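Local coordinates for NDP-rhamnosyltransferase (Saccharopolyspora spinosa, PDB 3TSA), which is a glycosyltransferase-family protein of the GT-B type, built from two Rossmann-like domains with a cleft between them, at residues G194-Y199 and A372-A377; P183-A188 and S367-A372; T91-A96 and H157-P162. One frame throughout, in Å; residues are numbered along the deposited sequence.

Contact 1: G194-Y199 and A372-A377; sequences GAPVQY and AMPHPA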
# COMPACT_ATOMS: atom_id res chain seq x y z
N GLY A 194 -4.93 -7.45 25.31
CA GLY A 194 -5.06 -7.61 23.87
C GLY A 194 -3.91 -8.45 23.33
O GLY A 194 -2.82 -8.55 23.93
N ALA A 195 -4.15 -9.07 22.21
CA ALA A 195 -3.15 -9.91 21.56
C ALA A 195 -2.03 -9.02 20.92
O ALA A 195 -2.36 -7.97 20.33
CB ALA A 195 -3.85 -10.73 20.46
N PRO A 196 -0.74 -9.42 21.05
CA PRO A 196 0.35 -8.60 20.49
C PRO A 196 0.34 -8.61 18.99
O PRO A 196 0.15 -9.67 18.41
CB PRO A 196 1.66 -9.23 21.05
CG PRO A 196 1.21 -10.74 21.44
CD PRO A 196 -0.28 -10.66 21.73
N VAL A 197 0.57 -7.42 18.39
CA VAL A 197 0.91 -7.38 16.96
C VAL A 197 2.09 -6.44 16.82
O VAL A 197 2.00 -5.29 17.28
CB VAL A 197 -0.31 -7.04 16.03
CG1 VAL A 197 -0.96 -5.62 16.34
CG2 VAL A 197 0.11 -7.08 14.58
N GLN A 198 3.17 -6.86 16.16
CA GLN A 198 4.39 -6.03 16.05
C GLN A 198 4.14 -4.75 15.21
O GLN A 198 3.60 -4.80 14.07
CB GLN A 198 5.53 -6.86 15.36
CG GLN A 198 6.82 -6.16 15.47
CD GLN A 198 7.98 -6.95 15.00
OE1 GLN A 198 8.08 -8.19 15.21
NE2 GLN A 198 8.93 -6.25 14.46
N TYR A 199 4.55 -3.61 15.78
CA TYR A 199 4.44 -2.31 15.07
C TYR A 199 5.40 -2.39 13.87
O TYR A 199 6.58 -2.70 14.06
CB TYR A 199 4.85 -1.16 16.05
CG TYR A 199 4.78 0.15 15.29
CD1 TYR A 199 3.52 0.70 14.90
CD2 TYR A 199 5.93 0.76 14.87
CE1 TYR A 199 3.44 1.84 14.10
CE2 TYR A 199 5.86 1.95 14.12
CZ TYR A 199 4.64 2.46 13.73
OH TYR A 199 4.64 3.62 12.91
N ALA A 372 9.62 -8.79 19.91
CA ALA A 372 9.17 -10.11 20.46
C ALA A 372 7.79 -10.42 19.99
O ALA A 372 7.30 -11.52 20.24
CB ALA A 372 9.15 -10.05 21.99
N MET A 373 7.10 -9.44 19.38
CA MET A 373 5.65 -9.65 19.01
C MET A 373 5.51 -10.26 17.62
O MET A 373 6.40 -10.02 16.76
CB MET A 373 4.97 -8.28 18.98
CG MET A 373 4.95 -7.65 20.38
SD MET A 373 3.76 -6.31 20.18
CE MET A 373 4.77 -5.43 21.19
N PRO A 374 4.41 -10.96 17.36
CA PRO A 374 4.34 -11.51 16.01
C PRO A 374 4.08 -10.37 15.01
O PRO A 374 3.34 -9.43 15.31
CB PRO A 374 3.11 -12.37 16.04
CG PRO A 374 2.85 -12.75 17.50
CD PRO A 374 3.31 -11.48 18.23
N HIS A 375 4.63 -10.52 13.82
CA HIS A 375 4.43 -9.49 12.76
C HIS A 375 2.98 -9.56 12.22
O HIS A 375 2.32 -10.55 12.38
CB HIS A 375 5.41 -9.71 11.55
CG HIS A 375 6.86 -9.45 11.83
ND1 HIS A 375 7.41 -8.18 11.76
CD2 HIS A 375 7.87 -10.29 12.17
CE1 HIS A 375 8.71 -8.27 12.01
NE2 HIS A 375 9.01 -9.53 12.29
N PRO A 376 2.48 -8.46 11.58
CA PRO A 376 1.13 -8.47 11.02
C PRO A 376 0.87 -9.71 10.16
O PRO A 376 -0.25 -10.22 10.14
CB PRO A 376 1.05 -7.16 10.19
CG PRO A 376 2.07 -6.21 10.94
CD PRO A 376 3.15 -7.15 11.44
N ALA A 377 1.88 -10.13 9.41
CA ALA A 377 1.66 -11.34 8.58
C ALA A 377 1.22 -12.57 9.42
O ALA A 377 0.35 -13.36 9.01
CB ALA A 377 2.91 -11.67 7.80
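The carbonyl oxygen of Pro374 takes the backbone N-H of Gln198 in a short, nearly straight hydrogen bond. The Gln198 N to Pro374 O distance is 2.7 Å, with an N-H...O angle of 166°. The donor is tilted out of the carbonyl plane. The same oxygen also has a CA-H...O contact with Val197, with Val197 CA at 3.6 Å from Pro374 O. Apolar groups close in beside this bond. Pro196 CB lies 3.7 Å from Met373 SD, and Pro196 CG lies 3.9 Å from Pro374 CD. The two proline rings cross at a slant.

Residues 194-199 include strand 195-196, an outermost strand of the N-terminal parallel sheet, which bonds to strand 177-180. Residues 372-377 join helix 358-371 to helix 376-385. This fits the GT-B fold, where the C-terminal end of the chain returns to the N-terminal domain.

In Gln198, CG is trans to the backbone N (chi1 -169°) and the chain beyond is extended, which carries the amide alongside His375. The amide end lies over one face of the imidazole. The amide and ring planes are 37° apart. Val197 CB points away from residues 372-377, but CG2 still reaches Pro376 CA at 4.0 Å. Pro376 also places its CD 3.6 Å from Gln198 O. His375 and Pro376 also pack on Gly29 and Ala27 of the second subunit.

Contact 2: P183-A188 and S367-A372; sequences PPSLQA and SDEITA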
# COMPACT_ATOMS: atom_id res chain seq x y z
N PRO A 183 4.15 -1.48 23.13
CA PRO A 183 5.07 -2.21 23.99
C PRO A 183 4.35 -2.49 25.33
O PRO A 183 3.81 -1.58 25.94
CB PRO A 183 6.25 -1.22 24.12
CG PRO A 183 6.21 -0.43 22.82
CD PRO A 183 4.75 -0.24 22.57
N PRO A 184 4.23 -3.78 25.80
CA PRO A 184 3.39 -4.01 27.00
C PRO A 184 3.82 -3.22 28.21
O PRO A 184 2.95 -2.86 29.02
CB PRO A 184 3.58 -5.51 27.27
CG PRO A 184 3.65 -6.07 25.78
CD PRO A 184 4.54 -5.02 25.04
N SER A 185 5.12 -2.93 28.37
CA SER A 185 5.58 -2.21 29.59
C SER A 185 5.02 -0.79 29.56
O SER A 185 4.98 -0.16 30.62
CB SER A 185 7.12 -2.14 29.72
OG SER A 185 7.64 -1.35 28.63
N LEU A 186 4.63 -0.28 28.38
CA LEU A 186 4.10 1.13 28.31
C LEU A 186 2.59 1.21 28.26
O LEU A 186 2.05 2.33 28.29
CB LEU A 186 4.60 1.82 27.02
CG LEU A 186 6.13 1.81 26.88
CD1 LEU A 186 6.46 2.38 25.52
CD2 LEU A 186 6.82 2.66 28.00
N GLN A 187 1.86 0.09 28.23
CA GLN A 187 0.43 0.21 28.02
C GLN A 187 -0.25 0.65 29.31
O GLN A 187 0.23 0.32 30.40
CB GLN A 187 -0.07 -1.16 27.49
CG GLN A 187 -1.64 -1.22 27.13
CD GLN A 187 -1.97 -0.17 26.12
OE1 GLN A 187 -2.25 0.96 26.50
NE2 GLN A 187 -1.98 -0.53 24.86
N ALA A 188 -1.34 1.45 29.23
CA ALA A 188 -2.10 1.88 30.38
C ALA A 188 -2.51 0.66 31.23
O ALA A 188 -2.97 -0.39 30.69
CB ALA A 188 -3.36 2.66 29.91
N SER A 367 12.44 -1.47 22.21
CA SER A 367 12.43 -1.93 20.82
C SER A 367 12.37 -3.50 20.87
O SER A 367 11.72 -4.21 20.10
CB SER A 367 13.69 -1.50 20.15
OG SER A 367 13.56 -2.07 18.89
N ASP A 368 13.06 -4.06 21.84
CA ASP A 368 13.03 -5.54 22.02
C ASP A 368 11.64 -6.10 22.41
O ASP A 368 11.34 -7.27 22.02
CB ASP A 368 14.06 -5.99 23.06
CG ASP A 368 15.52 -5.76 22.65
OD1 ASP A 368 15.85 -5.45 21.48
OD2 ASP A 368 16.40 -5.96 23.49
N GLU A 369 10.84 -5.34 23.15
CA GLU A 369 9.46 -5.73 23.42
C GLU A 369 8.66 -5.78 22.12
O GLU A 369 7.86 -6.69 21.92
CB GLU A 369 8.80 -4.76 24.39
CG GLU A 369 9.34 -4.85 25.80
CD GLU A 369 8.48 -3.96 26.70
OE1 GLU A 369 7.30 -4.28 26.91
OE2 GLU A 369 9.02 -2.95 27.16
N ILE A 370 8.89 -4.80 21.24
CA ILE A 370 8.24 -4.77 19.95
C ILE A 370 8.64 -5.97 19.10
O ILE A 370 7.77 -6.68 18.57
CB ILE A 370 8.54 -3.45 19.19
CG1 ILE A 370 7.89 -2.27 19.95
CG2 ILE A 370 7.94 -3.50 17.79
CD1 ILE A 370 8.28 -0.86 19.37
N THR A 371 9.92 -6.20 18.98
CA THR A 371 10.32 -7.27 18.07
C THR A 371 10.03 -8.67 18.65
O THR A 371 10.17 -9.65 17.92
CB THR A 371 11.77 -7.17 17.68
OG1 THR A 371 12.61 -7.25 18.85
CG2 THR A 371 12.06 -5.91 16.91
N ALA A 372 9.62 -8.79 19.91
CA ALA A 372 9.17 -10.11 20.46
C ALA A 372 7.79 -10.42 19.99
O ALA A 372 7.30 -11.52 20.24
CB ALA A 372 9.15 -10.05 21.99
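The flat carboxylate of Glu369 is held at both oxygens by one residue, Ser185. OE1 receives the backbone N-H, with Ser185 N at 3.0 Å from Glu369 OE1 and an N-H...O angle of 155°. OE2 receives the hydroxyl, with Ser185 OG at 2.6 Å from Glu369 OE2. Each oxygen uses its syn lone pair, so both donors approach from the end of the group. This two-point grip should limit rotation of the carboxylate. With chi1 at 65°, Ser185 OG sits near its own backbone N. This turns the hydroxyl to the same side as the N-H, and the two reach the two oxygens of one carboxylate.

The Pro184 ring and the Glu369 chain lie alongside each other, pointing opposite ways. Pro184 CD lies 3.4 Å from Glu369 OE1, and the ring nitrogen has no hydrogen to give. An apolar patch continues the contact: Pro183 CG meets Ile370 CG1 at 3.8 Å, the two side chains lying side by side. Two backbone bonds shape the Ser185 turn, Leu186 N to Pro183 O and Gln187 N to Pro184 O. A magnesium ion lies about 6 Å from the Pro184 side chain.

The contact ties the loop between strands 177-180 and 195-196 to helix 358-371. Helix 296-304 packs on both partners, through Phe300 on Pro183 and through Thr303 and Arg304 on Ile370. Leu186 O accepts a bond from Asn324 of helix 318-327.

Contact 3: T91-A96 and H157-P162; sequences TASNVA and HELLDP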
# COMPACT_ATOMS: atom_id res chain seq x y z
N THR A 91 -15.73 12.86 24.61
CA THR A 91 -15.26 12.12 23.46
C THR A 91 -16.19 10.97 23.11
O THR A 91 -16.59 10.83 21.93
CB THR A 91 -13.81 11.55 23.68
OG1 THR A 91 -12.98 12.68 23.93
CG2 THR A 91 -13.32 10.91 22.39
N ALA A 92 -16.53 10.15 24.12
CA ALA A 92 -17.41 9.01 23.88
C ALA A 92 -18.79 9.52 23.44
O ALA A 92 -19.41 8.98 22.50
CB ALA A 92 -17.53 8.15 25.11
N SER A 93 -19.26 10.61 24.05
CA SER A 93 -20.56 11.09 23.62
C SER A 93 -20.57 11.48 22.14
O SER A 93 -21.50 11.10 21.40
CB SER A 93 -20.95 12.27 24.47
OG SER A 93 -21.28 11.80 25.75
N ASN A 94 -19.55 12.25 21.73
CA ASN A 94 -19.39 12.61 20.32
C ASN A 94 -19.37 11.42 19.44
O ASN A 94 -20.08 11.42 18.44
CB ASN A 94 -18.12 13.39 20.07
CG ASN A 94 -18.10 14.68 20.83
OD1 ASN A 94 -19.13 15.06 21.37
ND2 ASN A 94 -16.94 15.34 20.91
N VAL A 95 -18.51 10.43 19.76
CA VAL A 95 -18.43 9.24 18.95
C VAL A 95 -19.72 8.41 18.92
O VAL A 95 -20.11 7.86 17.85
CB VAL A 95 -17.17 8.36 19.30
CG1 VAL A 95 -17.14 7.19 18.43
CG2 VAL A 95 -15.85 9.23 19.12
N ALA A 96 -20.42 8.32 20.05
CA ALA A 96 -21.69 7.58 20.08
C ALA A 96 -22.76 8.24 19.19
O ALA A 96 -23.49 7.53 18.49
CB ALA A 96 -22.21 7.41 21.56
N HIS A 157 -20.93 2.60 26.87
CA HIS A 157 -21.93 1.61 27.31
C HIS A 157 -23.22 2.35 27.71
O HIS A 157 -24.32 1.94 27.30
CB HIS A 157 -21.37 0.76 28.47
CG HIS A 157 -20.56 -0.40 27.97
ND1 HIS A 157 -21.13 -1.44 27.27
CD2 HIS A 157 -19.22 -0.62 27.93
CE1 HIS A 157 -20.19 -2.28 26.87
NE2 HIS A 157 -19.02 -1.80 27.26
N GLU A 158 -23.10 3.45 28.44
CA GLU A 158 -24.32 4.20 28.86
C GLU A 158 -25.20 4.62 27.68
O GLU A 158 -26.43 4.46 27.72
CB GLU A 158 -23.97 5.39 29.70
CG GLU A 158 -25.16 6.10 30.39
CD GLU A 158 -24.74 7.44 31.02
OE1 GLU A 158 -23.53 7.82 30.97
OE2 GLU A 158 -25.61 8.13 31.59
N LEU A 159 -24.58 5.13 26.62
CA LEU A 159 -25.31 5.58 25.45
C LEU A 159 -25.67 4.45 24.49
O LEU A 159 -26.75 4.44 23.88
CB LEU A 159 -24.50 6.62 24.70
CG LEU A 159 -24.21 7.84 25.53
CD1 LEU A 159 -23.27 8.68 24.79
CD2 LEU A 159 -25.55 8.57 25.91
N LEU A 160 -24.78 3.46 24.35
CA LEU A 160 -25.00 2.41 23.34
C LEU A 160 -25.60 1.07 23.74
O LEU A 160 -26.06 0.34 22.86
CB LEU A 160 -23.74 2.15 22.46
CG LEU A 160 -23.29 3.46 21.77
CD1 LEU A 160 -21.94 3.37 21.07
CD2 LEU A 160 -24.30 4.04 20.71
N ASP A 161 -25.58 0.73 25.02
CA ASP A 161 -26.18 -0.50 25.48
C ASP A 161 -27.70 -0.48 25.14
O ASP A 161 -28.21 -1.50 24.63
CB ASP A 161 -25.99 -0.68 26.97
CG ASP A 161 -24.57 -1.11 27.37
OD1 ASP A 161 -23.72 -1.49 26.54
OD2 ASP A 161 -24.30 -1.11 28.58
N PRO A 162 -28.39 0.67 25.36
CA PRO A 162 -29.84 0.80 25.01
C PRO A 162 -30.14 0.57 23.55
O PRO A 162 -31.06 -0.19 23.21
CB PRO A 162 -30.18 2.27 25.35
CG PRO A 162 -29.23 2.61 26.49
CD PRO A 162 -27.92 1.90 26.06
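Leu159 is the first residue of 157-162 to reach helix 82-113. With chi2 172°, CD1 is trans to CA and extends the side chain toward 91-96. CD1 makes the contacts: it is 3.6 Å from Ala96 CB and 3.8 Å from Ser93 CA. Ser93 OG is also 3.8 Å from Leu159 CD1, but this is plain packing. The hydroxyl has its polar partners in Arg155 NE and Glu89 O.

Leu160 follows and meets the same Ala96 methyl group. Its branched end closes on Ala96 CB, with Leu160 CD2 at 4.1 Å. The same leucine packs on Leu125 and Val129 of helix 125-133, so its end is shared between two helices.

Asp161 turns to its own helix. His157 ND1 donates to Asp161 OD1 at 2.7 Å, at an angle of 169° and close to the ring plane. Leu172 N also bonds to Asp161 OD1. Pro162 has no N-H to bond to the preceding turn, and the helix kinks there.

The short axes of 91-96 and 157-162 run in roughly the same direction, 26° apart, and approach to 9.8 Å. Both helices belong to the Rossmann-like N-terminal domain, where each leads toward a strand of the parallel sheet. No hydrogen bond joins the two segments. The contact is made by aliphatic carbons, with Ser93 OG only packed against, so apolar packing probably contributes most of what holds it.

In the fold
Contacts 1 and 2 adjoin: they share Ala372, and Gln198 CG lies 3.3 Å from Ile370 O. Both fasten the last part of the chain to the edge strand 195-196 and the loops beside it. Both are partly buried and mix polar bonds with proline packing. Contact 1 relies on a backbone bond and borders the second subunit, whereas contact 2 relies on a carboxylate and touches no other chain of the assembly. Contact 3 lies apart, about 29 Å from contact 1 and 30 Å from contact 2 between centres. It joins two helices within the N-terminal domain, is buried, and is apolar across its interface.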